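Local coordinates for DPSA (Streptomyces coelicolor, PDB 4CY9), which belongs to the ferritin-like Dps family and probably oxidises and stores iron inside a twelve-subunit shell, at residues A[6-9]-A[10-14]. Numbering follows the deposited sequence. Where two conformers were deposited one is given.
Sequences KYTV and PGIER
Val9 and Ile12 close a type II beta turn, with a weak hydrogen bond from Ile12 N to Val9 O (3.3 Å), and the chain doubles back until Thr8 CA and Arg14 CA are 6.1 Å apart. Pro10 and Gly11 take the central places, and the positive phi of Gly11 (97°) is one at which a CB would press against the preceding carbonyl oxygen. A water donates to both Val9 O, at 2.8 Å, and Ile12 O, tying the two limbs together. The CD1 end of Ile12 reaches back over Val9, 3.9 Å from its CB, because CG1 lies beside the backbone N (chi1 -63°) and the chain runs extended. Val9 CG1 meets Pro10 CD at 3.7 Å, the side chains crossing at about a right angle. Both contacts are tentative, since Val9 and Ile12 each have two modelled conformers. The methyl CG2 of Thr8 turns toward the other limb, 3.1 Å from Ile12 O and 4.0 Å from Arg14 CG; its hydroxyl bonds to Leu78 O. Arg14 CG lies beside its backbone N (chi1 -68°) and the extended chain brings CD 3.3 Å from Lys6 O; the chi3 bend turns NE, and NH1 bonds to Pro5 O. A second subunit covers part of the loop: its Arg156 bonds Thr8 O, and its Gly163 O accepts a hydrogen bond from Lys6 NZ. Such a proline-glycine type II turn, followed by Glu13 at the N-cap, reverses the N-terminal tail into helix 14-44, the first long helix of the ferritin-like bundle, at a subunit interface of the Dps dodecamer.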
# COMPACT_ATOMS: atom_id res chain seq x y z
N LYS A 6 -20.34 -39.07 -3.49
CA LYS A 6 -21.80 -39.00 -3.36
C LYS A 6 -22.45 -37.83 -4.06
O LYS A 6 -23.65 -37.89 -4.39
CB LYS A 6 -22.21 -39.03 -1.86
CG LYS A 6 -21.70 -40.34 -1.27
CD LYS A 6 -22.11 -40.39 0.19
CE LYS A 6 -21.58 -41.73 0.72
NZ LYS A 6 -21.34 -41.60 2.18
N TYR A 7 -21.73 -36.73 -4.34
CA TYR A 7 -22.24 -35.65 -5.11
C TYR A 7 -21.02 -35.18 -5.90
O TYR A 7 -19.93 -35.52 -5.50
CB TYR A 7 -22.72 -34.45 -4.12
CG TYR A 7 -21.51 -33.76 -3.46
CD1 TYR A 7 -20.98 -34.26 -2.24
CD2 TYR A 7 -20.88 -32.58 -4.03
CE1 TYR A 7 -19.90 -33.68 -1.65
CE2 TYR A 7 -19.69 -32.05 -3.45
CZ TYR A 7 -19.26 -32.56 -2.24
OH TYR A 7 -18.11 -32.04 -1.65
N THR A 8 -21.21 -34.38 -6.93
CA THR A 8 -20.04 -33.76 -7.63
C THR A 8 -20.54 -32.45 -8.24
O THR A 8 -21.74 -32.09 -8.06
CB THR A 8 -19.40 -34.79 -8.59
OG1 THR A 8 -18.17 -34.23 -9.05
CG2 THR A 8 -20.33 -35.02 -9.86
N VAL A 9 -19.70 -31.83 -9.00
CA VAL A 9 -19.99 -30.59 -9.60
C VAL A 9 -21.19 -30.79 -10.60
O VAL A 9 -21.24 -31.91 -11.21
CB VAL A 9 -18.72 -30.32 -10.33
CG1 VAL A 9 -18.97 -29.20 -11.31
CG2 VAL A 9 -17.61 -29.92 -9.31
N PRO A 10 -22.11 -29.85 -10.70
CA PRO A 10 -23.26 -30.07 -11.66
C PRO A 10 -22.72 -30.37 -13.08
O PRO A 10 -21.78 -29.72 -13.59
CB PRO A 10 -23.95 -28.70 -11.64
CG PRO A 10 -23.85 -28.29 -10.16
CD PRO A 10 -22.31 -28.58 -9.96
N GLY A 11 -23.39 -31.35 -13.70
CA GLY A 11 -23.06 -31.56 -15.14
C GLY A 11 -22.06 -32.68 -15.31
O GLY A 11 -21.74 -33.01 -16.51
N ILE A 12 -21.44 -33.21 -14.24
CA ILE A 12 -20.41 -34.26 -14.30
C ILE A 12 -21.04 -35.49 -13.68
O ILE A 12 -21.66 -35.39 -12.64
CB ILE A 12 -19.14 -33.88 -13.44
CG1 ILE A 12 -18.46 -32.63 -14.00
CG2 ILE A 12 -18.15 -35.07 -13.38
CD1 ILE A 12 -17.15 -32.29 -13.32
N GLU A 13 -20.87 -36.67 -14.27
CA GLU A 13 -21.37 -37.94 -13.66
C GLU A 13 -20.45 -38.35 -12.53
O GLU A 13 -19.21 -38.12 -12.61
CB GLU A 13 -21.40 -39.12 -14.70
CG GLU A 13 -22.46 -38.82 -15.79
CD GLU A 13 -23.93 -38.63 -15.24
OE1 GLU A 13 -24.37 -39.33 -14.28
OE2 GLU A 13 -24.67 -37.73 -15.74
N ARG A 14 -21.02 -38.92 -11.49
CA ARG A 14 -20.20 -39.27 -10.28
C ARG A 14 -19.07 -40.23 -10.57
O ARG A 14 -17.95 -40.09 -10.08
CB ARG A 14 -21.10 -39.75 -9.13
CG ARG A 14 -21.91 -38.51 -8.67
CD ARG A 14 -22.86 -38.77 -7.48
NE ARG A 14 -23.69 -39.92 -7.78
CZ ARG A 14 -23.55 -41.18 -7.28
NH1 ARG A 14 -22.63 -41.54 -6.40
NH2 ARG A 14 -24.41 -42.15 -7.69
O HOH W 1 -23.48 -33.52 -10.77